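Local coordinates for protein glutamate racemase (Campylobacter jejuni, PDB 3UHF) that belongs to the Asp/Glu/hydantoin racemase family, an alpha/beta protein built on two parallel sheets, here with D-glutamic acid bound, at residues A[49-54]-A[249-254]; A[97-102]-A[144-149]; A[131-136]-A[196-201]; A[167-172]-A[188-193]. All coordinates share one frame; numbering follows the deposited sequence.

Contact 1. Residues A[49-54]-A[249-254]; sequences FDEIIY and KLHFYA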
# COMPACT_ATOMS: atom_id res chain seq x y z
N PHE A 49 14.01 9.82 1.94
CA PHE A 49 14.33 9.77 3.36
C PHE A 49 15.72 9.22 3.64
O PHE A 49 16.31 8.53 2.81
CB PHE A 49 13.30 8.91 4.09
CG PHE A 49 11.90 9.27 3.75
CD1 PHE A 49 11.09 8.39 3.05
CD2 PHE A 49 11.39 10.51 4.10
CE1 PHE A 49 9.79 8.73 2.72
CE2 PHE A 49 10.09 10.85 3.77
CZ PHE A 49 9.30 9.96 3.08
N ASP A 50 16.24 9.54 4.82
CA ASP A 50 17.56 9.10 5.23
C ASP A 50 17.48 7.74 5.90
O ASP A 50 18.42 6.95 5.84
CB ASP A 50 18.18 10.11 6.19
CG ASP A 50 18.32 11.49 5.58
OD1 ASP A 50 18.92 11.59 4.49
OD2 ASP A 50 17.81 12.47 6.17
N GLU A 51 16.36 7.47 6.56
CA GLU A 51 16.20 6.22 7.29
C GLU A 51 14.74 5.82 7.37
O GLU A 51 13.88 6.65 7.63
CB GLU A 51 16.80 6.35 8.69
CG GLU A 51 16.90 5.03 9.46
CD GLU A 51 17.78 5.15 10.69
OE1 GLU A 51 17.96 6.29 11.19
OE2 GLU A 51 18.29 4.12 11.16
N ILE A 52 14.47 4.54 7.16
CA ILE A 52 13.11 4.04 7.16
C ILE A 52 13.02 2.79 8.05
O ILE A 52 13.80 1.85 7.89
CB ILE A 52 12.63 3.67 5.75
CG1 ILE A 52 12.75 4.87 4.80
CG2 ILE A 52 11.20 3.17 5.80
CD1 ILE A 52 12.32 4.57 3.38
N ILE A 53 12.08 2.81 8.99
CA ILE A 53 11.83 1.66 9.85
C ILE A 53 10.57 0.97 9.35
O ILE A 53 9.49 1.56 9.40
CB ILE A 53 11.59 2.07 11.32
CG1 ILE A 53 12.68 3.05 11.81
CG2 ILE A 53 11.48 0.84 12.22
CD1 ILE A 53 14.08 2.52 11.70
N TYR A 54 10.72 -0.26 8.85
CA TYR A 54 9.58 -1.06 8.37
C TYR A 54 9.17 -2.07 9.44
O TYR A 54 10.01 -2.73 10.03
CB TYR A 54 9.96 -1.81 7.08
CG TYR A 54 8.83 -2.60 6.44
CD1 TYR A 54 8.04 -2.04 5.43
CD2 TYR A 54 8.54 -3.90 6.84
CE1 TYR A 54 7.01 -2.75 4.84
CE2 TYR A 54 7.50 -4.62 6.25
CZ TYR A 54 6.75 -4.04 5.26
OH TYR A 54 5.72 -4.73 4.66
N LYS A 249 18.85 4.30 4.99
CA LYS A 249 19.18 3.17 5.85
C LYS A 249 17.87 2.47 6.17
O LYS A 249 16.90 3.12 6.55
CB LYS A 249 19.85 3.65 7.14
CG LYS A 249 20.36 2.53 8.03
CD LYS A 249 21.28 1.59 7.26
CE LYS A 249 22.47 1.15 8.11
NZ LYS A 249 22.05 0.58 9.41
N LEU A 250 17.83 1.16 5.99
CA LEU A 250 16.60 0.40 6.21
C LEU A 250 16.72 -0.47 7.45
O LEU A 250 17.76 -1.09 7.68
CB LEU A 250 16.29 -0.49 4.99
CG LEU A 250 16.09 0.17 3.63
CD1 LEU A 250 15.73 -0.88 2.58
CD2 LEU A 250 15.01 1.22 3.72
N HIS A 251 15.66 -0.51 8.25
CA HIS A 251 15.59 -1.43 9.39
C HIS A 251 14.28 -2.19 9.31
O HIS A 251 13.23 -1.59 9.10
CB HIS A 251 15.66 -0.66 10.71
CG HIS A 251 16.94 0.08 10.91
ND1 HIS A 251 18.12 -0.55 11.21
CD2 HIS A 251 17.22 1.40 10.85
CE1 HIS A 251 19.08 0.36 11.33
NE2 HIS A 251 18.56 1.55 11.11
N PHE A 252 14.36 -3.51 9.48
CA PHE A 252 13.18 -4.36 9.37
C PHE A 252 12.82 -4.99 10.71
O PHE A 252 13.68 -5.54 11.40
CB PHE A 252 13.43 -5.46 8.34
CG PHE A 252 13.61 -4.94 6.95
CD1 PHE A 252 14.88 -4.70 6.44
CD2 PHE A 252 12.51 -4.67 6.15
CE1 PHE A 252 15.05 -4.20 5.16
CE2 PHE A 252 12.67 -4.17 4.87
CZ PHE A 252 13.94 -3.93 4.38
N TYR A 253 11.55 -4.90 11.06
CA TYR A 253 11.02 -5.59 12.23
C TYR A 253 9.75 -6.35 11.87
O TYR A 253 9.03 -5.96 10.96
CB TYR A 253 10.72 -4.59 13.34
CG TYR A 253 11.94 -3.83 13.81
CD1 TYR A 253 12.71 -4.30 14.87
CD2 TYR A 253 12.33 -2.65 13.20
CE1 TYR A 253 13.83 -3.61 15.30
CE2 TYR A 253 13.45 -1.94 13.63
CZ TYR A 253 14.20 -2.43 14.67
OH TYR A 253 15.31 -1.73 15.11
N ALA A 254 9.49 -7.45 12.57
CA ALA A 254 8.28 -8.20 12.31
C ALA A 254 7.83 -8.91 13.58
O ALA A 254 8.65 -9.25 14.44
CB ALA A 254 8.50 -9.21 11.18
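The imidazole of His-251 receives the carboxylate of Glu-51 at its edge: OE2 of Glu-51 lies near the ring plane, 2.6 Å from NE2 of His-251, while the two flat groups are turned 44° against each other. The hydrogen bond is short yet weak, since the N-H points well off the oxygen (126° at the hydrogen). Glu-51 gets there because its CG stands anti to the backbone N, chi1 -170°, and the rest of the chain is extended. Obliquely to the same imidazole comes the end of Ile-53, with CD1 3.4 Å from CD2 of His-251. The other branch of Ile-53 goes to Tyr-253, its CG2 3.7 Å from CE2 of that ring, and the backbone O of Tyr-54 lies at the phenol's edge. On the opposite face of the sheet CD2 of Phe-252 lies 3.9 Å from CB of Tyr-54. There too CD2 of Leu-250 meets CB of Ile-52.

Between these two faces the strands run parallel. Ile-52 N donates to Lys-249 O at 2.9 Å and Ile-52 O accepts from His-251 N; Tyr-54 repeats the pattern with His-251 O and Tyr-253 N. Strand 249-254 is outermost in its sheet, and helices 37-45 and 258-268 pack on the Phe-252 face. That face is mainly apolar, with Tyr-54 OH bonded to Gly-33 O. The other combines the packing of Ile-53 with the Glu-51/His-251 pair, where the carboxylate, also in a long, weak ion pair with Lys-26, may somewhat raise the proton affinity of His-251.

Contact 2. Residues A[97-102]-A[144-149]; sequences ASAYAL and IKSEEY
Van der Waals contact with Ser-146 carries most of this meeting. CB of Ala-99 lies 3.4 Å from OG of Ser-146, and next to it the phenol of Tyr-100 comes obliquely against the same residue, its CZ 3.6 Å from CB of Ser-146. The hydroxyl of Tyr-100 is near Ser-146 N, but at too poor an angle to bond; it is hydrogen-bonded instead to Ala-142 O. Further along, the CG of Glu-148 rests 3.5 Å from the O of Ala-99.

Hydrogen bonding joins the two segments through water. One molecule donates both to Ala-99 O, at 2.8 Å, and to OE1 of Glu-148, at 3.0 Å. Glu-148 turns its carboxylate to that water by a bend at chi2 (-72°).

Within 144-149 the polar interactions shape the backbone. OG of Ser-146 sits between its own backbone N and carbonyl carbon, chi1 79°, and accepts from Glu-148 N at 3.1 Å, which closes an ST turn; it also bonds to Thr-143 O. The turn spans Glu-147, whose positive phi separates helix 141-146 from helix 148-155.

Helix 95-100 follows strand 89-92 of one sheet; on the other side helices 141-146 and 148-155 follow strand 135-139 of the second. Asn-95, Thr-96 and Thr-140 of the D-glutamic acid pocket lie at the heads of helices 95-100 and 141-146, as expected of a two-sheet alpha/beta fold with its ligand site between the halves.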
# COMPACT_ATOMS: atom_id res chain seq x y z
N ALA A 97 -5.48 -1.47 6.38
CA ALA A 97 -5.31 -0.57 7.52
C ALA A 97 -5.70 0.87 7.16
O ALA A 97 -6.29 1.59 7.97
CB ALA A 97 -3.87 -0.61 8.02
N SER A 98 -5.37 1.28 5.94
CA SER A 98 -5.67 2.65 5.51
C SER A 98 -7.18 2.88 5.44
O SER A 98 -7.66 4.01 5.63
CB SER A 98 -5.02 2.97 4.15
OG SER A 98 -3.61 3.05 4.24
N ALA A 99 -7.92 1.81 5.16
CA ALA A 99 -9.36 1.88 5.01
C ALA A 99 -10.09 2.07 6.33
O ALA A 99 -11.22 2.56 6.34
CB ALA A 99 -9.90 0.63 4.28
N TYR A 100 -9.47 1.70 7.44
CA TYR A 100 -10.17 1.71 8.74
C TYR A 100 -9.51 2.50 9.86
O TYR A 100 -10.20 3.11 10.68
CB TYR A 100 -10.41 0.27 9.22
CG TYR A 100 -11.40 -0.49 8.37
CD1 TYR A 100 -12.77 -0.29 8.51
CD2 TYR A 100 -10.96 -1.40 7.42
CE1 TYR A 100 -13.68 -0.98 7.73
CE2 TYR A 100 -11.86 -2.09 6.63
CZ TYR A 100 -13.22 -1.87 6.80
OH TYR A 100 -14.12 -2.57 6.01
N ALA A 101 -8.18 2.48 9.92
CA ALA A 101 -7.46 2.92 11.12
C ALA A 101 -6.92 4.36 11.17
O ALA A 101 -6.40 4.77 12.20
CB ALA A 101 -6.33 1.95 11.44
N LEU A 102 -7.02 5.11 10.08
CA LEU A 102 -6.38 6.44 10.05
C LEU A 102 -6.88 7.42 11.11
O LEU A 102 -6.06 8.12 11.73
CB LEU A 102 -6.46 7.07 8.66
CG LEU A 102 -5.67 6.32 7.58
CD1 LEU A 102 -5.65 7.15 6.30
CD2 LEU A 102 -4.25 6.00 8.04
N ILE A 144 -12.68 -3.21 0.26
CA ILE A 144 -13.84 -2.95 -0.58
C ILE A 144 -15.06 -2.61 0.27
O ILE A 144 -15.81 -1.68 -0.02
CB ILE A 144 -14.18 -4.14 -1.48
CG1 ILE A 144 -13.03 -4.41 -2.45
CG2 ILE A 144 -15.50 -3.89 -2.24
CD1 ILE A 144 -12.64 -3.20 -3.35
N LYS A 145 -15.23 -3.38 1.35
CA LYS A 145 -16.39 -3.21 2.22
C LYS A 145 -16.39 -1.83 2.90
O LYS A 145 -17.45 -1.26 3.15
CB LYS A 145 -16.43 -4.33 3.27
CG LYS A 145 -17.74 -4.39 4.04
CD LYS A 145 -17.84 -5.64 4.91
CE LYS A 145 -17.94 -6.91 4.07
NZ LYS A 145 -17.95 -8.15 4.90
N SER A 146 -15.20 -1.29 3.16
CA SER A 146 -15.07 0.03 3.81
C SER A 146 -15.70 1.14 2.97
O SER A 146 -16.07 2.20 3.51
CB SER A 146 -13.59 0.38 4.02
OG SER A 146 -13.00 0.85 2.80
N GLU A 147 -15.80 0.90 1.67
CA GLU A 147 -16.31 1.86 0.69
C GLU A 147 -15.47 3.14 0.60
O GLU A 147 -15.92 4.15 0.05
CB GLU A 147 -17.79 2.18 0.95
CG GLU A 147 -18.68 0.97 0.74
CD GLU A 147 -20.15 1.22 1.05
OE1 GLU A 147 -20.50 2.35 1.44
OE2 GLU A 147 -20.94 0.27 0.89
N GLU A 148 -14.25 3.10 1.12
CA GLU A 148 -13.43 4.31 1.13
C GLU A 148 -13.03 4.77 -0.27
O GLU A 148 -13.12 5.97 -0.59
CB GLU A 148 -12.21 4.14 2.04
CG GLU A 148 -12.57 4.12 3.53
CD GLU A 148 -12.98 5.49 4.05
OE1 GLU A 148 -13.81 5.56 4.98
OE2 GLU A 148 -12.48 6.51 3.52
N TYR A 149 -12.60 3.84 -1.12
CA TYR A 149 -12.24 4.23 -2.49
C TYR A 149 -13.48 4.71 -3.23
O TYR A 149 -13.42 5.73 -3.93
CB TYR A 149 -11.63 3.06 -3.27
CG TYR A 149 -10.17 2.84 -3.00
CD1 TYR A 149 -9.76 1.93 -2.03
CD2 TYR A 149 -9.19 3.53 -3.70
CE1 TYR A 149 -8.42 1.71 -1.76
CE2 TYR A 149 -7.84 3.31 -3.45
CZ TYR A 149 -7.47 2.39 -2.48
OH TYR A 149 -6.15 2.17 -2.20
O HOH W 1 -13.79 3.36 7.02

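Contact 3. Residues A[131-136]-A[196-201]; sequences KNKEIL and TPDALI
Asp-198 reaches across to Lys-133 and Glu-134 with every part of its short side chain. Its CB lies 3.5 Å from the O of Glu-134. With CG beside the backbone N and anti to the carbonyl carbon, chi1 -63°, the carboxylate carbon comes 3.6 Å from CD of Lys-133, whose aliphatic chain crosses it at about a right angle. At the end, OD2 accepts from Glu-134 N at 2.8 Å through its anti lone pair, in a nearly straight bond (169° at the hydrogen). OD2 of Asp-198 also lies 3.4 Å from CD of Lys-133. OD1 has a long, weak ion pair with Lys-221. The backbone answers in the other direction, for Glu-134 O takes Ala-199 N at 3.1 Å and, weakly, Asp-198 N as well.

From there the parallel pairing of strands 135-139 and 199-202 takes over, Leu-136 donating to Ala-199 O and accepting from Ile-201 N. Leu-136 and Leu-200 lie side by side, CD2 of the first 3.6 Å from CD1 of the second, and CB of Leu-136 presses on CG of Pro-197 at 3.7 Å. Phe-218 of helix 211-218 covers this group. On the other face CG2 of Ile-135 meets CD1 of Ile-201, and helices 117-128 and 148-155 pack there.

Chemically, the pair is apolar on both faces but polar at its Asp-198 end, where side chain and backbone tie Asp-198 and Glu-134 in both directions.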
# COMPACT_ATOMS: atom_id res chain seq x y z
N LYS A 131 -13.88 12.35 -15.64
CA LYS A 131 -14.76 11.65 -14.70
C LYS A 131 -15.64 10.59 -15.37
O LYS A 131 -16.29 9.81 -14.69
CB LYS A 131 -15.66 12.64 -13.94
CG LYS A 131 -16.67 13.38 -14.83
CD LYS A 131 -17.82 13.91 -14.00
CE LYS A 131 -18.95 14.44 -14.87
NZ LYS A 131 -19.48 13.43 -15.83
N ASN A 132 -15.64 10.57 -16.70
CA ASN A 132 -16.43 9.60 -17.45
C ASN A 132 -15.71 8.28 -17.68
O ASN A 132 -16.32 7.29 -18.07
CB ASN A 132 -16.85 10.21 -18.79
CG ASN A 132 -17.79 11.38 -18.62
OD1 ASN A 132 -18.78 11.29 -17.89
ND2 ASN A 132 -17.48 12.50 -19.27
N LYS A 133 -14.40 8.26 -17.44
CA LYS A 133 -13.61 7.04 -17.66
C LYS A 133 -13.92 5.95 -16.64
O LYS A 133 -14.36 6.23 -15.53
CB LYS A 133 -12.11 7.36 -17.67
CG LYS A 133 -11.66 8.18 -18.86
CD LYS A 133 -11.87 7.42 -20.16
CE LYS A 133 -11.63 8.31 -21.37
NZ LYS A 133 -10.24 8.86 -21.36
N GLU A 134 -13.69 4.71 -17.05
CA GLU A 134 -14.00 3.53 -16.24
C GLU A 134 -12.88 3.20 -15.25
O GLU A 134 -11.72 3.09 -15.64
CB GLU A 134 -14.20 2.32 -17.15
CG GLU A 134 -15.17 2.54 -18.29
CD GLU A 134 -16.56 2.04 -17.97
OE1 GLU A 134 -16.71 1.32 -16.97
OE2 GLU A 134 -17.51 2.39 -18.72
N ILE A 135 -13.24 3.01 -13.99
CA ILE A 135 -12.27 2.59 -12.99
C ILE A 135 -12.65 1.24 -12.39
O ILE A 135 -13.80 1.01 -12.04
CB ILE A 135 -12.21 3.60 -11.82
CG1 ILE A 135 -11.83 4.99 -12.33
CG2 ILE A 135 -11.22 3.14 -10.73
CD1 ILE A 135 -11.93 6.05 -11.26
N LEU A 136 -11.67 0.35 -12.29
CA LEU A 136 -11.85 -0.89 -11.53
C LEU A 136 -10.93 -0.82 -10.31
O LEU A 136 -9.72 -0.61 -10.45
CB LEU A 136 -11.51 -2.11 -12.39
CG LEU A 136 -11.45 -3.43 -11.61
CD1 LEU A 136 -12.78 -3.68 -10.93
CD2 LEU A 136 -11.08 -4.57 -12.56
N THR A 196 -13.67 -3.95 -19.43
CA THR A 196 -12.27 -3.56 -19.35
C THR A 196 -12.15 -2.10 -18.90
O THR A 196 -12.72 -1.22 -19.52
CB THR A 196 -11.57 -3.73 -20.71
OG1 THR A 196 -11.65 -5.11 -21.10
CG2 THR A 196 -10.11 -3.32 -20.62
N PRO A 197 -11.40 -1.86 -17.82
CA PRO A 197 -11.37 -0.50 -17.28
C PRO A 197 -10.30 0.38 -17.92
O PRO A 197 -9.33 -0.11 -18.50
CB PRO A 197 -11.05 -0.73 -15.81
CG PRO A 197 -10.19 -1.95 -15.82
CD PRO A 197 -10.72 -2.82 -16.94
N ASP A 198 -10.50 1.70 -17.83
CA ASP A 198 -9.47 2.63 -18.26
C ASP A 198 -8.36 2.73 -17.22
O ASP A 198 -7.20 2.98 -17.56
CB ASP A 198 -10.08 4.01 -18.54
CG ASP A 198 -11.08 3.96 -19.68
OD1 ASP A 198 -10.65 3.76 -20.83
OD2 ASP A 198 -12.30 4.12 -19.42
N ALA A 199 -8.71 2.54 -15.95
CA ALA A 199 -7.72 2.48 -14.88
C ALA A 199 -8.02 1.34 -13.92
O ALA A 199 -9.17 1.11 -13.55
CB ALA A 199 -7.68 3.79 -14.12
N LEU A 200 -6.97 0.64 -13.52
CA LEU A 200 -7.10 -0.43 -12.51
C LEU A 200 -6.33 -0.00 -11.28
O LEU A 200 -5.10 0.14 -11.32
CB LEU A 200 -6.52 -1.72 -13.07
CG LEU A 200 -6.46 -2.93 -12.12
CD1 LEU A 200 -7.85 -3.34 -11.70
CD2 LEU A 200 -5.74 -4.08 -12.81
N ILE A 201 -7.03 0.26 -10.18
CA ILE A 201 -6.33 0.64 -8.97
C ILE A 201 -5.86 -0.62 -8.24
O ILE A 201 -6.68 -1.46 -7.83
CB ILE A 201 -7.18 1.51 -8.02
CG1 ILE A 201 -7.73 2.74 -8.77
CG2 ILE A 201 -6.31 1.96 -6.86
CD1 ILE A 201 -8.52 3.71 -7.88

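Contact 4. Residues A[167-172]-A[188-193]; sequences GLFVPM and EYYFKN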
# COMPACT_ATOMS: atom_id res chain seq x y z
N GLY A 167 -9.70 -11.45 -3.27
CA GLY A 167 -8.99 -11.84 -2.07
C GLY A 167 -7.89 -12.86 -2.22
O GLY A 167 -6.87 -12.79 -1.51
N LEU A 168 -8.06 -13.80 -3.14
CA LEU A 168 -7.11 -14.89 -3.31
C LEU A 168 -5.77 -14.41 -3.85
O LEU A 168 -4.76 -15.10 -3.73
CB LEU A 168 -7.67 -15.98 -4.23
CG LEU A 168 -8.11 -17.27 -3.54
CD1 LEU A 168 -7.00 -17.84 -2.67
CD2 LEU A 168 -9.34 -17.03 -2.70
N PHE A 169 -5.76 -13.23 -4.46
CA PHE A 169 -4.51 -12.69 -4.99
C PHE A 169 -3.46 -12.57 -3.88
O PHE A 169 -2.27 -12.75 -4.13
CB PHE A 169 -4.70 -11.33 -5.65
CG PHE A 169 -5.40 -11.37 -6.99
CD1 PHE A 169 -5.81 -10.17 -7.60
CD2 PHE A 169 -5.64 -12.55 -7.66
CE1 PHE A 169 -6.45 -10.18 -8.83
CE2 PHE A 169 -6.27 -12.57 -8.90
CZ PHE A 169 -6.68 -11.37 -9.48
N VAL A 170 -3.89 -12.25 -2.66
CA VAL A 170 -2.95 -12.07 -1.55
C VAL A 170 -2.16 -13.35 -1.25
O VAL A 170 -0.92 -13.34 -1.34
CB VAL A 170 -3.64 -11.51 -0.27
CG1 VAL A 170 -2.72 -11.67 0.95
CG2 VAL A 170 -4.07 -10.04 -0.46
N PRO A 171 -2.84 -14.46 -0.92
CA PRO A 171 -2.04 -15.66 -0.66
C PRO A 171 -1.32 -16.22 -1.89
O PRO A 171 -0.28 -16.85 -1.73
CB PRO A 171 -3.07 -16.68 -0.12
CG PRO A 171 -4.39 -16.18 -0.58
CD PRO A 171 -4.27 -14.67 -0.59
N MET A 172 -1.86 -16.01 -3.09
CA MET A 172 -1.15 -16.44 -4.30
C MET A 172 0.19 -15.74 -4.44
O MET A 172 1.21 -16.37 -4.72
CB MET A 172 -2.01 -16.24 -5.56
CG MET A 172 -3.19 -17.21 -5.58
SD MET A 172 -4.34 -16.93 -6.94
CE MET A 172 -3.52 -17.86 -8.24
N GLU A 188 -9.70 -15.02 -14.37
CA GLU A 188 -10.95 -15.30 -15.06
C GLU A 188 -12.09 -15.42 -14.06
O GLU A 188 -13.20 -14.97 -14.33
CB GLU A 188 -10.83 -16.56 -15.93
CG GLU A 188 -9.90 -16.36 -17.12
CD GLU A 188 -9.65 -17.63 -17.91
OE1 GLU A 188 -10.07 -18.72 -17.48
OE2 GLU A 188 -9.00 -17.52 -18.98
N TYR A 189 -11.79 -15.99 -12.90
CA TYR A 189 -12.78 -16.14 -11.85
C TYR A 189 -13.28 -14.78 -11.37
O TYR A 189 -14.49 -14.56 -11.29
CB TYR A 189 -12.18 -16.92 -10.68
CG TYR A 189 -13.06 -17.00 -9.44
CD1 TYR A 189 -14.13 -17.88 -9.38
CD2 TYR A 189 -12.80 -16.20 -8.33
CE1 TYR A 189 -14.93 -17.96 -8.24
CE2 TYR A 189 -13.59 -16.27 -7.19
CZ TYR A 189 -14.65 -17.16 -7.16
OH TYR A 189 -15.43 -17.24 -6.03
N TYR A 190 -12.36 -13.88 -11.04
CA TYR A 190 -12.77 -12.59 -10.50
C TYR A 190 -13.31 -11.66 -11.59
O TYR A 190 -14.19 -10.85 -11.32
CB TYR A 190 -11.63 -11.89 -9.76
CG TYR A 190 -11.32 -12.53 -8.43
CD1 TYR A 190 -10.07 -13.08 -8.17
CD2 TYR A 190 -12.29 -12.60 -7.44
CE1 TYR A 190 -9.79 -13.68 -6.95
CE2 TYR A 190 -12.02 -13.20 -6.21
CZ TYR A 190 -10.78 -13.73 -5.98
OH TYR A 190 -10.52 -14.32 -4.75
N PHE A 191 -12.79 -11.77 -12.80
CA PHE A 191 -13.04 -10.73 -13.80
C PHE A 191 -14.01 -11.16 -14.90
O PHE A 191 -14.17 -10.48 -15.91
CB PHE A 191 -11.72 -10.27 -14.42
CG PHE A 191 -10.74 -9.72 -13.42
CD1 PHE A 191 -9.38 -9.95 -13.58
CD2 PHE A 191 -11.16 -8.95 -12.34
CE1 PHE A 191 -8.46 -9.45 -12.67
CE2 PHE A 191 -10.24 -8.42 -11.43
CZ PHE A 191 -8.88 -8.68 -11.59
N LYS A 192 -14.65 -12.32 -14.72
CA LYS A 192 -15.62 -12.77 -15.69
C LYS A 192 -16.77 -11.77 -15.80
O LYS A 192 -17.29 -11.28 -14.80
CB LYS A 192 -16.14 -14.17 -15.32
CG LYS A 192 -15.96 -15.17 -16.46
CD LYS A 192 -14.56 -15.06 -17.08
CE LYS A 192 -14.52 -15.67 -18.48
NZ LYS A 192 -15.02 -17.08 -18.52
N ASN A 193 -17.13 -11.43 -17.03
CA ASN A 193 -18.20 -10.47 -17.27
C ASN A 193 -17.93 -9.12 -16.61
O ASN A 193 -18.85 -8.41 -16.19
CB ASN A 193 -19.55 -11.03 -16.83
CG ASN A 193 -19.85 -12.38 -17.46
OD1 ASN A 193 -20.25 -13.32 -16.77
ND2 ASN A 193 -19.66 -12.47 -18.77
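Tyr-190 crosses to Leu-168 and Phe-169 with one face of its ring already occupied by the preceding residue: CD2 of Tyr-189 sits 3.6 Å above the plane, over the centre. With CG anti to the carbonyl carbon, chi1 -73°, the Tyr-190 ring is sent toward 167-172, where it makes two kinds of contact. Its CD1 edge is directed at the face of Phe-169 in a T-shaped stack, the ring centroids 5.4 Å apart and the planes at 80°; the nearest carbons are CD1 of Tyr-190 and CE2 of Phe-169, at 3.9 Å. Beyond the ring, the hydroxyl oxygen accepts from Leu-168 N at 3.0 Å, with 160° at the hydrogen, and CB of Leu-168 lies 3.3 Å from that OH. Gly-167 N is also close, though badly angled for a bond.

Phe-191 comes next and turns inward. Its CZ meets CE1 of Phe-169 at 4.0 Å, near the plane of the Phe-169 ring and at its edge. CB of Tyr-190 lies above one face of Phe-191, toward the rim.

Helices 169-174 and 181-191 are thus joined by three aromatic rings, with Phe-207 adding another edge-to-face pair to Phe-169. Phe-191 extends the packing to Leu-214 and Phe-218 of helix 211-218 and to Leu-136 and Ile-138 of strand 135-139; one residue after Phe-169, Val-170 touches D-glutamic acid.

The two sheets of the fold divide the contacts. Contact 1 joins two strands of the five-stranded sheet, and its long chain closure spans all the others; contact 3 joins two strands of the four-stranded sheet, about 34 Å away between centres. Contact 2 lies between them, pairing a helix that follows a strand of the first sheet with helices 141-146 and 148-155, which follow a strand of the second. It touches contact 3 where Tyr-149 packs on Ile-201. Contact 4 reaches contact 3 through Phe-191 against Leu-136. Along the chain contacts 2 and 3 alternate their segments, and contact 4 falls between those of contact 3. Contact 4 holds pocket residue Val-170 and contact 2 follows Asn-95 and Thr-96, so both lie beside the D-glutamic acid site.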